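Local structure of histone-lysine N-methyltransferase family member SUVH9 (Arabidopsis thaliana, 4NJ5) at residues 81-86 and 188-193; 176-181 and 192-197; 337-342 and 354-359; 373-378 and 498-503; 388-393 and 484-489. The protein acts in gene silencing without binding S-adenosyl-L-methionine or methylating histones, and may recruit RNA polymerase V to chromatin by binding methylated DNA. One frame throughout, in Å; residues are numbered along the deposited sequence.

Contact 1: residues 81-86 and 188-193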
# COMPACT_ATOMS: atom_id res chain seq x y z
N GLY A 81 0.97 12.72 2.02
CA GLY A 81 1.65 11.68 1.28
C GLY A 81 0.93 10.35 1.34
O GLY A 81 1.26 9.43 0.60
N ASP A 82 -0.05 10.25 2.23
CA ASP A 82 -0.89 9.06 2.27
C ASP A 82 -1.58 8.88 0.93
O ASP A 82 -2.05 9.85 0.34
CB ASP A 82 -1.93 9.15 3.39
CG ASP A 82 -1.32 8.99 4.77
OD1 ASP A 82 -0.14 8.60 4.86
OD2 ASP A 82 -2.02 9.26 5.77
N ILE A 83 -1.62 7.64 0.44
CA ILE A 83 -2.26 7.34 -0.83
C ILE A 83 -3.55 6.57 -0.65
O ILE A 83 -3.72 5.82 0.32
CB ILE A 83 -1.33 6.54 -1.77
CG1 ILE A 83 -0.86 5.26 -1.08
CG2 ILE A 83 -0.16 7.40 -2.22
CD1 ILE A 83 -0.10 4.32 -1.99
N PHE A 84 -4.47 6.77 -1.60
CA PHE A 84 -5.77 6.12 -1.58
C PHE A 84 -6.13 5.72 -3.01
O PHE A 84 -5.64 6.32 -3.97
CB PHE A 84 -6.82 7.07 -1.00
CG PHE A 84 -6.47 7.56 0.37
CD1 PHE A 84 -5.72 8.71 0.54
CD2 PHE A 84 -6.88 6.87 1.50
CE1 PHE A 84 -5.39 9.16 1.80
CE2 PHE A 84 -6.56 7.31 2.76
CZ PHE A 84 -5.81 8.46 2.92
N PHE A 85 -6.98 4.71 -3.16
CA PHE A 85 -7.27 4.17 -4.49
C PHE A 85 -8.70 4.42 -4.97
O PHE A 85 -9.01 4.20 -6.13
CB PHE A 85 -6.97 2.68 -4.52
CG PHE A 85 -5.55 2.35 -4.16
CD1 PHE A 85 -4.51 2.71 -5.00
CD2 PHE A 85 -5.26 1.67 -2.99
CE1 PHE A 85 -3.20 2.41 -4.67
CE2 PHE A 85 -3.96 1.36 -2.65
CZ PHE A 85 -2.92 1.73 -3.49
N PHE A 86 -9.56 4.88 -4.07
CA PHE A 86 -10.95 5.12 -4.41
C PHE A 86 -11.45 6.41 -3.78
O PHE A 86 -10.99 6.81 -2.71
CB PHE A 86 -11.82 3.95 -3.93
CG PHE A 86 -11.40 2.61 -4.47
CD1 PHE A 86 -10.61 1.76 -3.70
CD2 PHE A 86 -11.80 2.19 -5.73
CE1 PHE A 86 -10.22 0.53 -4.19
CE2 PHE A 86 -11.41 0.95 -6.22
CZ PHE A 86 -10.62 0.11 -5.45
N SER A 188 -7.69 1.92 -11.01
CA SER A 188 -7.16 2.62 -12.17
C SER A 188 -6.49 3.95 -11.83
O SER A 188 -5.87 4.57 -12.69
CB SER A 188 -8.26 2.82 -13.22
OG SER A 188 -9.39 3.48 -12.65
N ARG A 189 -6.62 4.40 -10.59
CA ARG A 189 -6.04 5.69 -10.20
C ARG A 189 -5.53 5.71 -8.76
O ARG A 189 -5.86 4.85 -7.95
CB ARG A 189 -7.04 6.83 -10.42
CG ARG A 189 -7.90 7.17 -9.21
CD ARG A 189 -8.81 6.02 -8.79
NE ARG A 189 -9.90 5.81 -9.73
CZ ARG A 189 -10.84 4.88 -9.58
NH1 ARG A 189 -10.81 4.08 -8.52
NH2 ARG A 189 -11.81 4.76 -10.48
N VAL A 190 -4.74 6.73 -8.45
CA VAL A 190 -4.23 6.94 -7.10
C VAL A 190 -4.63 8.33 -6.60
O VAL A 190 -4.45 9.33 -7.30
CB VAL A 190 -2.69 6.80 -7.06
CG1 VAL A 190 -2.12 7.34 -5.76
CG2 VAL A 190 -2.28 5.34 -7.26
N TYR A 191 -5.18 8.39 -5.39
CA TYR A 191 -5.46 9.67 -4.73
C TYR A 191 -4.45 9.91 -3.63
O TYR A 191 -4.26 9.07 -2.74
CB TYR A 191 -6.89 9.72 -4.17
CG TYR A 191 -7.94 9.60 -5.24
CD1 TYR A 191 -8.12 10.61 -6.17
CD2 TYR A 191 -8.73 8.46 -5.34
CE1 TYR A 191 -9.06 10.49 -7.17
CE2 TYR A 191 -9.68 8.34 -6.33
CZ TYR A 191 -9.84 9.36 -7.25
OH TYR A 191 -10.78 9.24 -8.24
N VAL A 192 -3.79 11.07 -3.68
CA VAL A 192 -2.77 11.39 -2.69
C VAL A 192 -3.09 12.71 -1.98
O VAL A 192 -3.49 13.69 -2.61
CB VAL A 192 -1.35 11.41 -3.30
CG1 VAL A 192 -1.25 12.46 -4.40
CG2 VAL A 192 -0.31 11.63 -2.22
N TYR A 193 -2.95 12.71 -0.66
CA TYR A 193 -3.20 13.90 0.13
C TYR A 193 -1.98 14.82 0.09
O TYR A 193 -0.88 14.41 0.45
CB TYR A 193 -3.56 13.50 1.55
CG TYR A 193 -3.71 14.66 2.51
CD1 TYR A 193 -4.62 15.68 2.27
CD2 TYR A 193 -2.95 14.71 3.68
CE1 TYR A 193 -4.76 16.73 3.15
CE2 TYR A 193 -3.09 15.76 4.57
CZ TYR A 193 -3.99 16.77 4.30
OH TYR A 193 -4.13 17.81 5.18
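Gly81 and Tyr193 begin an antiparallel pairing in which a short strand, 83-84, lies along the long strand 190-206 of the SRA domain's mixed beta-sheet. Gly81 N donates to Tyr193 O at 3.0 Å, and its positive phi, 104°, is one that disfavours any side chain. The carbonyl of Asp82 receives Tyr193 N, while its carboxylate turns to Arg13 of helix 8-35 in a salt bridge. Ile83 pairs with Val192 at a non-hydrogen-bonded position; its CG2 branch meets Val190 CG1 at 4.0 Å and also reaches Val192 CG2, so three aliphatic residues meet there. Phe84 and Tyr191 form the hydrogen-bonded pair, exchanging two short bonds, and their CB atoms lie 4.1 Å apart on the other face. Phe85, past the end of the strand, lies side by side with Val190, its CE1 4.0 Å from Val190 CG2, and its carbonyl O accepts from Arg189 NH1 at 3.0 Å within the guanidinium plane. Beyond it, the backbone of Phe86 runs beside the Tyr191 ring. Arg189, bent at chi2 and chi3, pairs through NH2 with Asp48 and brings its guanidinium beside the Phe86 ring, the planes 67° apart and Arg189 NH1 3.5 Å from Phe86 CD2.

Contact 2: residues 176-181 and 192-197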
# COMPACT_ATOMS: atom_id res chain seq x y z
N VAL A 176 -6.32 19.61 0.09
CA VAL A 176 -6.22 19.29 -1.33
C VAL A 176 -5.85 17.83 -1.50
O VAL A 176 -4.84 17.36 -0.99
CB VAL A 176 -5.16 20.16 -2.03
CG1 VAL A 176 -4.83 19.59 -3.40
CG2 VAL A 176 -5.63 21.60 -2.13
N ILE A 177 -6.69 17.10 -2.23
CA ILE A 177 -6.38 15.72 -2.58
C ILE A 177 -6.22 15.62 -4.09
O ILE A 177 -7.13 15.94 -4.85
CB ILE A 177 -7.47 14.72 -2.13
CG1 ILE A 177 -7.54 14.64 -0.60
CG2 ILE A 177 -7.19 13.34 -2.71
CD1 ILE A 177 -8.38 15.71 0.06
N ARG A 178 -5.04 15.18 -4.52
CA ARG A 178 -4.77 15.09 -5.94
C ARG A 178 -5.09 13.70 -6.49
O ARG A 178 -4.74 12.68 -5.89
CB ARG A 178 -3.34 15.51 -6.27
CG ARG A 178 -3.28 16.68 -7.25
CD ARG A 178 -1.87 17.14 -7.55
NE ARG A 178 -1.33 18.02 -6.52
CZ ARG A 178 -1.20 19.34 -6.66
NH1 ARG A 178 -0.70 20.06 -5.66
NH2 ARG A 178 -1.56 19.94 -7.78
N GLY A 179 -5.78 13.68 -7.63
CA GLY A 179 -6.08 12.44 -8.32
C GLY A 179 -5.18 12.27 -9.53
O GLY A 179 -5.07 13.17 -10.36
N LEU A 180 -4.52 11.12 -9.61
CA LEU A 180 -3.55 10.87 -10.68
C LEU A 180 -3.77 9.50 -11.31
O LEU A 180 -4.03 8.52 -10.61
CB LEU A 180 -2.12 10.94 -10.12
CG LEU A 180 -1.58 12.22 -9.46
CD1 LEU A 180 -2.13 12.42 -8.05
CD2 LEU A 180 -0.06 12.20 -9.44
N LYS A 181 -3.69 9.43 -12.64
CA LYS A 181 -3.65 8.13 -13.28
C LYS A 181 -2.29 7.54 -12.97
O LYS A 181 -1.28 7.95 -13.54
CB LYS A 181 -3.84 8.22 -14.80
CG LYS A 181 -3.71 6.86 -15.48
CD LYS A 181 -3.86 6.93 -16.99
CE LYS A 181 -5.30 7.18 -17.39
NZ LYS A 181 -6.23 6.21 -16.73
N VAL A 192 -3.79 11.07 -3.68
CA VAL A 192 -2.77 11.39 -2.69
C VAL A 192 -3.09 12.71 -1.98
O VAL A 192 -3.49 13.69 -2.61
CB VAL A 192 -1.35 11.41 -3.30
CG1 VAL A 192 -1.25 12.46 -4.40
CG2 VAL A 192 -0.31 11.63 -2.22
N TYR A 193 -2.95 12.71 -0.66
CA TYR A 193 -3.20 13.90 0.13
C TYR A 193 -1.98 14.82 0.09
O TYR A 193 -0.88 14.41 0.45
CB TYR A 193 -3.56 13.50 1.55
CG TYR A 193 -3.71 14.66 2.51
CD1 TYR A 193 -4.62 15.68 2.27
CD2 TYR A 193 -2.95 14.71 3.68
CE1 TYR A 193 -4.76 16.73 3.15
CE2 TYR A 193 -3.09 15.76 4.57
CZ TYR A 193 -3.99 16.77 4.30
OH TYR A 193 -4.13 17.81 5.18
N ASP A 194 -2.17 16.06 -0.36
CA ASP A 194 -1.06 17.00 -0.48
C ASP A 194 -1.06 18.08 0.60
O ASP A 194 -0.26 19.01 0.55
CB ASP A 194 -1.05 17.66 -1.87
CG ASP A 194 -0.38 16.79 -2.93
OD1 ASP A 194 0.39 15.88 -2.56
OD2 ASP A 194 -0.63 17.04 -4.13
N GLY A 195 -1.97 17.97 1.56
CA GLY A 195 -1.97 18.90 2.68
C GLY A 195 -2.91 20.08 2.55
O GLY A 195 -3.96 20.00 1.90
N LEU A 196 -2.52 21.20 3.16
CA LEU A 196 -3.39 22.35 3.31
C LEU A 196 -3.00 23.52 2.41
O LEU A 196 -1.83 23.86 2.28
CB LEU A 196 -3.42 22.80 4.77
CG LEU A 196 -3.85 21.71 5.76
CD1 LEU A 196 -3.75 22.20 7.20
CD2 LEU A 196 -5.26 21.25 5.43
N PHE A 197 -4.01 24.13 1.80
CA PHE A 197 -3.83 25.27 0.92
C PHE A 197 -4.81 26.35 1.36
O PHE A 197 -5.80 26.06 2.02
CB PHE A 197 -4.17 24.87 -0.53
CG PHE A 197 -3.10 24.06 -1.21
CD1 PHE A 197 -2.79 22.77 -0.78
CD2 PHE A 197 -2.43 24.56 -2.32
CE1 PHE A 197 -1.83 22.02 -1.43
CE2 PHE A 197 -1.46 23.82 -2.96
CZ PHE A 197 -1.16 22.54 -2.52
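This is the antiparallel pairing of a beta hairpin: strand 174-180 returns against strand 190-206 inside the SRA domain, with 117-124 on the far side of 174-180. Arg178 and Val192 make a hydrogen-bonded pair, N to O in both directions at 2.9 Å, and Ile177 and Tyr193 the adjoining non-hydrogen-bonded one. Farther along, Asp194 N donates to Val176 O, and Val176 N to Gly195 O. Gly195 adopts a positive phi, 95°, that suits glycine, and its own N lies over the centre of the Tyr193 ring.

Side chains then divide by face. Ile177 CG1 approaches the edge of the Tyr193 ring. On the other face Leu180 CD1 touches Val192 CG1 at 3.8 Å, and Val176 CG2, placed anti to the carbonyl carbon, presses on Phe197 CD1 at 3.4 Å. Arg178 runs out along the same side and, bent at chi3 (-82°), turns NE onto Asp194 OD2 at 2.7 Å in a nearly straight bond within the guanidinium plane; the bond from Arg178 NH1 to that oxygen is weak. A leucine here would remove the guanidinium and would probably leave the buried Asp194 carboxylate without its cationic mate. NH1 also pairs with Asp135, and Asp194 OD2 accepts from Ser229 of helix 228-240. The arginine thus lies between two carboxylates, one of them the buried Asp194, an arrangement likely to favour the ionised form of all three groups.

Contact 3: residues 337-342 and 354-359. With ZN (zinc ion), chain B; ZN (zinc ion), chain C.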
# COMPACT_ATOMS: atom_id res chain seq x y z
N ILE A 337 1.64 -21.15 4.63
CA ILE A 337 0.89 -21.12 3.38
C ILE A 337 1.35 -22.24 2.44
O ILE A 337 2.54 -22.36 2.13
CB ILE A 337 1.04 -19.76 2.67
CG1 ILE A 337 0.57 -18.63 3.58
CG2 ILE A 337 0.26 -19.77 1.36
CD1 ILE A 337 0.71 -17.25 2.98
N HIS A 338 0.40 -23.06 2.01
CA HIS A 338 0.67 -24.09 1.01
C HIS A 338 0.20 -23.62 -0.36
O HIS A 338 -0.99 -23.65 -0.67
CB HIS A 338 -0.04 -25.40 1.37
CG HIS A 338 0.40 -25.99 2.68
ND1 HIS A 338 1.42 -26.91 2.78
CD2 HIS A 338 -0.06 -25.79 3.94
CE1 HIS A 338 1.57 -27.25 4.05
NE2 HIS A 338 0.69 -26.59 4.77
N GLU A 339 1.14 -23.17 -1.18
CA GLU A 339 0.83 -22.80 -2.56
C GLU A 339 0.79 -24.05 -3.43
O GLU A 339 1.34 -25.08 -3.06
CB GLU A 339 1.84 -21.80 -3.11
CG GLU A 339 1.64 -20.38 -2.59
CD GLU A 339 2.57 -19.37 -3.24
OE1 GLU A 339 3.24 -19.71 -4.25
OE2 GLU A 339 2.62 -18.22 -2.74
N CYS A 340 0.13 -23.96 -4.57
CA CYS A 340 0.12 -25.07 -5.52
C CYS A 340 1.51 -25.26 -6.11
O CYS A 340 2.24 -24.30 -6.31
CB CYS A 340 -0.90 -24.82 -6.62
SG CYS A 340 -2.58 -24.66 -6.02
N GLY A 341 1.85 -26.51 -6.39
CA GLY A 341 3.14 -26.84 -6.98
C GLY A 341 3.00 -27.66 -8.25
O GLY A 341 1.93 -27.68 -8.87
N SER A 342 4.08 -28.33 -8.64
CA SER A 342 4.10 -29.09 -9.88
C SER A 342 3.12 -30.27 -9.86
O SER A 342 2.66 -30.72 -10.90
CB SER A 342 5.52 -29.58 -10.19
OG SER A 342 6.04 -30.37 -9.13
N VAL A 354 1.01 -17.32 -5.78
CA VAL A 354 1.48 -15.94 -5.67
C VAL A 354 3.00 -15.80 -5.52
O VAL A 354 3.66 -15.24 -6.39
CB VAL A 354 0.75 -15.20 -4.53
CG1 VAL A 354 1.35 -13.81 -4.32
CG2 VAL A 354 -0.73 -15.10 -4.83
N THR A 355 3.55 -16.31 -4.42
CA THR A 355 4.95 -16.05 -4.08
C THR A 355 5.96 -16.75 -4.99
O THR A 355 7.11 -16.31 -5.09
CB THR A 355 5.26 -16.37 -2.60
OG1 THR A 355 5.16 -17.78 -2.38
CG2 THR A 355 4.29 -15.65 -1.68
N GLN A 356 5.54 -17.83 -5.64
CA GLN A 356 6.42 -18.57 -6.55
C GLN A 356 6.76 -17.76 -7.82
O GLN A 356 7.67 -18.12 -8.55
CB GLN A 356 5.82 -19.93 -6.91
CG GLN A 356 4.51 -19.86 -7.68
CD GLN A 356 3.76 -21.18 -7.70
OE1 GLN A 356 3.60 -21.80 -8.76
NE2 GLN A 356 3.27 -21.61 -6.54
N LYS A 357 6.03 -16.67 -8.05
CA LYS A 357 6.32 -15.76 -9.16
C LYS A 357 7.60 -14.96 -8.93
O LYS A 357 8.22 -14.49 -9.88
CB LYS A 357 5.17 -14.76 -9.36
CG LYS A 357 4.23 -15.08 -10.51
CD LYS A 357 3.25 -16.17 -10.12
CE LYS A 357 2.14 -16.31 -11.15
NZ LYS A 357 1.64 -17.71 -11.21
N GLY A 358 7.98 -14.79 -7.67
CA GLY A 358 9.17 -14.03 -7.33
C GLY A 358 8.95 -12.52 -7.43
O GLY A 358 7.86 -12.07 -7.77
N LEU A 359 9.99 -11.75 -7.13
CA LEU A 359 9.91 -10.30 -7.15
C LEU A 359 9.46 -9.77 -8.51
O LEU A 359 9.92 -10.24 -9.55
CB LEU A 359 11.26 -9.68 -6.76
CG LEU A 359 11.41 -8.16 -6.93
CD1 LEU A 359 10.51 -7.40 -5.97
CD2 LEU A 359 12.86 -7.73 -6.78
ZN ZN B . -3.11 -26.96 -5.75
ZN ZN C . -4.12 -24.00 -7.74
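Glu339 forms the tight part of this contact with Thr355 and the backbone N of Gln356, its buried carboxylate facing the start of the 3-10 segment 355-357. The Glu339 chain, extended beyond CG, delivers both oxygens to it. OE2 takes Thr355 N at 2.7 Å from the syn side and Thr355 OG1 at 2.6 Å from above the carboxylate plane; that hydroxyl sits between its own backbone N and carbonyl carbon (chi1 67°), which turns it onto the oxygen. OE1 accepts Gln356 N through its syn lone pair. Donors on both oxygens fix the carboxylate's rotation and would be expected to favour its ionised form.

The looser side is the partly exposed Gln356 side chain, with the exposed Lys357 beyond. It runs antiparallel alongside the Glu339 side chain, amide and carboxylate planes 28° apart. Gln356 NE2 bridges Glu339 OE1, met on its anti side at 3.0 Å, and Cys340 O at 2.9 Å, while Gln356 OE1 accepts from Arg353. Cys340 SG bridges two zinc ions, each at 2.4 Å, within the triangular pre-SET cluster completed by the other cysteines; the amide thus ties the turn to a zinc ligand, and the carboxylate ties it to the residue before. Ile337 pairs with strand 469-475, and Thr355 packs on Phe386 of strand 386-389 and on Met487 and Phe489 of strand 485-490.

Contact 4: residues 373-378 and 498-503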
# COMPACT_ATOMS: atom_id res chain seq x y z
N TRP A 373 21.98 0.51 5.31
CA TRP A 373 21.33 0.54 4.01
C TRP A 373 19.85 0.28 4.22
O TRP A 373 19.46 -0.39 5.19
CB TRP A 373 21.94 -0.49 3.05
CG TRP A 373 23.35 -0.19 2.65
CD1 TRP A 373 24.49 -0.55 3.31
CD2 TRP A 373 23.78 0.54 1.49
NE1 TRP A 373 25.60 -0.09 2.64
CE2 TRP A 373 25.19 0.58 1.52
CE3 TRP A 373 23.10 1.16 0.43
CZ2 TRP A 373 25.93 1.22 0.53
CZ3 TRP A 373 23.85 1.80 -0.55
CH2 TRP A 373 25.24 1.82 -0.49
N GLY A 374 19.01 0.81 3.34
CA GLY A 374 17.58 0.65 3.45
C GLY A 374 16.98 0.26 2.11
O GLY A 374 17.64 0.32 1.08
N VAL A 375 15.72 -0.14 2.13
CA VAL A 375 15.04 -0.54 0.90
C VAL A 375 13.74 0.23 0.76
O VAL A 375 12.97 0.35 1.71
CB VAL A 375 14.73 -2.04 0.90
CG1 VAL A 375 13.99 -2.43 -0.37
CG2 VAL A 375 16.01 -2.85 1.06
N ARG A 376 13.50 0.77 -0.43
CA ARG A 376 12.25 1.45 -0.74
C ARG A 376 11.73 0.95 -2.08
O ARG A 376 12.49 0.39 -2.87
CB ARG A 376 12.47 2.96 -0.78
CG ARG A 376 13.62 3.37 -1.69
CD ARG A 376 13.58 4.86 -2.02
NE ARG A 376 14.13 5.70 -0.96
CZ ARG A 376 15.33 6.27 -1.00
NH1 ARG A 376 16.12 6.08 -2.04
NH2 ARG A 376 15.74 7.03 0.00
N SER A 377 10.45 1.17 -2.36
CA SER A 377 9.86 0.73 -3.62
C SER A 377 9.56 1.91 -4.54
O SER A 377 9.06 2.94 -4.09
CB SER A 377 8.57 -0.05 -3.36
OG SER A 377 7.88 -0.30 -4.57
N LEU A 378 9.86 1.76 -5.83
CA LEU A 378 9.47 2.77 -6.81
C LEU A 378 8.00 2.63 -7.15
O LEU A 378 7.36 3.58 -7.61
CB LEU A 378 10.30 2.66 -8.10
CG LEU A 378 11.83 2.57 -8.04
CD1 LEU A 378 12.43 2.83 -9.41
CD2 LEU A 378 12.42 3.52 -7.02
N THR A 498 8.66 5.30 0.41
CA THR A 498 8.61 5.02 1.80
C THR A 498 9.45 3.80 2.10
O THR A 498 9.34 2.81 1.48
CB THR A 498 7.17 4.81 2.27
OG1 THR A 498 6.43 6.02 2.11
CG2 THR A 498 7.12 4.38 3.66
N GLU A 499 10.31 3.91 3.08
CA GLU A 499 11.17 2.82 3.44
C GLU A 499 10.38 1.60 3.96
O GLU A 499 9.45 1.72 4.69
CB GLU A 499 12.26 3.27 4.43
CG GLU A 499 13.17 2.15 4.89
CD GLU A 499 14.34 2.56 5.76
OE1 GLU A 499 15.13 1.73 6.08
OE2 GLU A 499 14.50 3.69 6.13
N LEU A 500 10.83 0.43 3.57
CA LEU A 500 10.21 -0.79 4.06
C LEU A 500 10.90 -1.20 5.34
O LEU A 500 12.12 -1.06 5.47
CB LEU A 500 10.34 -1.91 3.03
CG LEU A 500 9.72 -1.65 1.66
CD1 LEU A 500 9.94 -2.86 0.76
CD2 LEU A 500 8.24 -1.33 1.80
N SER A 501 10.13 -1.72 6.29
CA SER A 501 10.71 -2.14 7.56
C SER A 501 10.13 -3.46 8.06
O SER A 501 8.98 -3.80 7.76
CB SER A 501 10.54 -1.04 8.62
OG SER A 501 9.17 -0.74 8.82
N LEU A 502 10.94 -4.19 8.82
CA LEU A 502 10.54 -5.46 9.42
C LEU A 502 10.86 -5.45 10.91
O LEU A 502 11.83 -4.82 11.34
CB LEU A 502 11.31 -6.61 8.77
CG LEU A 502 10.89 -7.10 7.39
CD1 LEU A 502 12.05 -7.83 6.73
CD2 LEU A 502 9.68 -8.01 7.51
N ASP A 503 10.05 -6.15 11.69
CA ASP A 503 10.35 -6.36 13.10
C ASP A 503 11.14 -7.65 13.24
O ASP A 503 10.57 -8.75 13.24
CB ASP A 503 9.07 -6.44 13.94
CG ASP A 503 9.34 -6.36 15.43
OD1 ASP A 503 10.51 -6.47 15.84
OD2 ASP A 503 8.37 -6.20 16.21
O HOH W 1 14.87 -0.88 4.77
O HOH W 2 8.15 2.36 -0.92
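In the SET domain, strand 373-377, an outermost strand of a four-stranded sheet, meets the segment leading into the short strand 501-502, and Val375 and Leu500 make the direct link. Leu500 N donates to Val375 O at 2.8 Å in an almost straight bond, with an N-H...O angle of 177°. The same carbonyl lies 3.5 Å from Glu499 CA in a CA-H...O contact, while Val375 CG1 reaches Leu500 CD1 at 4.2 Å.

Water completes the join at two places. One molecule accepts from Val375 N and donates to Glu499 OE1 and Leu500 O; another accepts a hydrogen bond from Ser377 N and lies 2.7 Å from Thr498 O. Glu499, its CG anti to the backbone N (chi1 178°) and its chain extended, lies along the strand and carries OE1 to within 3.8 Å of Gly374 CA. Gly374, with no side chain, lets that oxygen come this close, and OE1 is also hydrogen-bonded to Ser462 OG. Arg376 turns its polar end away, to a salt bridge with Glu364 and a cation-pi contact with Phe366 of strand 363-367. The SET fold is built of several small beta-sheets, and here an edge strand of one meets the segment entering another.

Contact 5: residues 388-393 and 484-489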
# COMPACT_ATOMS: atom_id res chain seq x y z
N CYS A 388 8.42 -9.65 -2.05
CA CYS A 388 9.53 -10.50 -2.46
C CYS A 388 9.80 -11.52 -1.37
O CYS A 388 9.27 -11.41 -0.26
CB CYS A 388 10.79 -9.66 -2.66
SG CYS A 388 11.34 -8.88 -1.13
N GLU A 389 10.63 -12.50 -1.69
CA GLU A 389 11.10 -13.47 -0.72
C GLU A 389 12.19 -12.82 0.13
O GLU A 389 12.83 -11.86 -0.31
CB GLU A 389 11.65 -14.70 -1.45
CG GLU A 389 12.07 -15.86 -0.56
CD GLU A 389 12.45 -17.11 -1.35
OE1 GLU A 389 12.16 -17.16 -2.56
OE2 GLU A 389 13.04 -18.05 -0.75
N TYR A 390 12.38 -13.33 1.34
CA TYR A 390 13.56 -12.99 2.13
C TYR A 390 14.59 -14.10 1.91
O TYR A 390 14.54 -15.13 2.58
CB TYR A 390 13.21 -12.86 3.62
CG TYR A 390 14.39 -12.47 4.48
CD1 TYR A 390 15.22 -13.42 5.04
CD2 TYR A 390 14.67 -11.13 4.72
CE1 TYR A 390 16.31 -13.06 5.82
CE2 TYR A 390 15.75 -10.75 5.50
CZ TYR A 390 16.57 -11.73 6.04
OH TYR A 390 17.65 -11.36 6.82
N ALA A 391 15.51 -13.88 0.98
CA ALA A 391 16.39 -14.95 0.51
C ALA A 391 17.79 -14.98 1.14
O ALA A 391 18.53 -13.99 1.09
CB ALA A 391 16.50 -14.93 -1.02
N GLY A 392 18.14 -16.12 1.72
CA GLY A 392 19.46 -16.33 2.29
C GLY A 392 19.86 -17.78 2.16
O GLY A 392 19.21 -18.55 1.44
N VAL A 393 20.91 -18.17 2.87
CA VAL A 393 21.35 -19.56 2.86
C VAL A 393 20.84 -20.27 4.11
O VAL A 393 21.25 -19.95 5.22
CB VAL A 393 22.89 -19.67 2.78
CG1 VAL A 393 23.34 -21.12 2.79
CG2 VAL A 393 23.41 -18.95 1.54
N PRO A 484 10.14 -24.08 5.35
CA PRO A 484 9.35 -23.27 4.43
C PRO A 484 10.11 -22.01 4.03
O PRO A 484 11.06 -21.63 4.72
CB PRO A 484 8.13 -22.89 5.27
CG PRO A 484 8.67 -22.82 6.66
CD PRO A 484 9.70 -23.92 6.75
N ARG A 485 9.71 -21.38 2.94
CA ARG A 485 10.35 -20.13 2.54
C ARG A 485 9.81 -18.96 3.35
O ARG A 485 8.75 -19.03 3.96
CB ARG A 485 10.18 -19.90 1.04
CG ARG A 485 10.79 -21.01 0.20
CD ARG A 485 10.89 -20.65 -1.26
NE ARG A 485 11.63 -21.67 -1.99
CZ ARG A 485 12.93 -21.63 -2.24
NH1 ARG A 485 13.51 -22.62 -2.91
NH2 ARG A 485 13.66 -20.61 -1.82
N VAL A 486 10.58 -17.87 3.36
CA VAL A 486 10.19 -16.66 4.07
C VAL A 486 9.74 -15.64 3.03
O VAL A 486 10.54 -15.15 2.24
CB VAL A 486 11.38 -16.10 4.88
CG1 VAL A 486 10.94 -14.95 5.76
CG2 VAL A 486 12.02 -17.20 5.71
N MET A 487 8.44 -15.34 3.03
CA MET A 487 7.88 -14.43 2.03
C MET A 487 7.36 -13.15 2.68
O MET A 487 6.69 -13.20 3.71
CB MET A 487 6.77 -15.12 1.25
CG MET A 487 7.21 -16.38 0.52
SD MET A 487 8.44 -16.04 -0.75
CE MET A 487 8.53 -17.62 -1.59
N LEU A 488 7.67 -12.02 2.07
CA LEU A 488 7.31 -10.73 2.65
C LEU A 488 6.11 -10.10 1.96
O LEU A 488 5.99 -10.15 0.74
CB LEU A 488 8.50 -9.78 2.60
CG LEU A 488 9.77 -10.33 3.26
CD1 LEU A 488 10.92 -9.36 3.09
CD2 LEU A 488 9.52 -10.62 4.73
N PHE A 489 5.23 -9.52 2.76
CA PHE A 489 4.03 -8.89 2.23
C PHE A 489 3.89 -7.47 2.78
O PHE A 489 4.20 -7.22 3.94
CB PHE A 489 2.79 -9.69 2.61
CG PHE A 489 2.73 -11.06 1.99
CD1 PHE A 489 3.49 -12.11 2.50
CD2 PHE A 489 1.89 -11.31 0.92
CE1 PHE A 489 3.43 -13.36 1.93
CE2 PHE A 489 1.82 -12.57 0.35
CZ PHE A 489 2.60 -13.60 0.86
O HOH W 3 12.91 -17.70 1.92
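Glu389 holds CG anti to its backbone nitrogen (chi1 -175°) and stays extended beyond it, while Arg485 starts at chi1 -60° and runs straight from CG to NE; together these torsions bring carboxylate and guanidinium into a buried salt bridge. Arg485 NH2 meets the syn lone pair of Glu389 OE2 at 2.8 Å, in the guanidinium plane, although the two planar groups stand 76° apart. OE2 also accepts from Thr285 N, and a water that accepts from Val486 N lies close to it. Arg485 NH1 pairs with Asp477, and NH2 also donates to Thr285 O. With an alanine here instead of Glu389, Arg485 NH2 would probably lose its carboxylate partner and a gap would open beside Met487, whose SD lies 3.5 Å from Glu389 CB.

Backbone bonds frame this non-hydrogen-bonded antiparallel pair of Glu389 and Met487: Leu488 N donates to Cys388 O at 2.9 Å, and Tyr390 N to Val486 O at 2.7 Å. On the opposite face Tyr390 CB packs against Val486 CG1 at 3.8 Å, and Leu488 CD1 lies at the edge of the Tyr390 ring. Strand 386-389 is outermost in this SET-domain sheet, strand 485-490 lies between it and 469-475, and Met449 of strand 448-450 touches both Tyr390 and Val486.

Contacts 1 and 2 share Val192 and Tyr193, extending one SRA-domain sheet on either side of strand 190-206; both are buried. Contacts 3 and 5 reach a second sheet, their centres about 37 and 35 Å from that of contact 2, and touch through Thr355 OG1 and Met487 CE at 3.5 Å. Contact 4 belongs with contact 5 in the SET domain, meeting it where Leu502 packs on Leu488, but is only partly buried and has one direct backbone bond and two waters, whereas contact 5 adds a single water to its direct bonds. Salt bridges mark contacts 2 and 5, that of contact 5 between two buried residues. Contact 3, beside the zinc cluster, instead satisfies its carboxylate with backbone, hydroxyl and amide donors and buries the least surface.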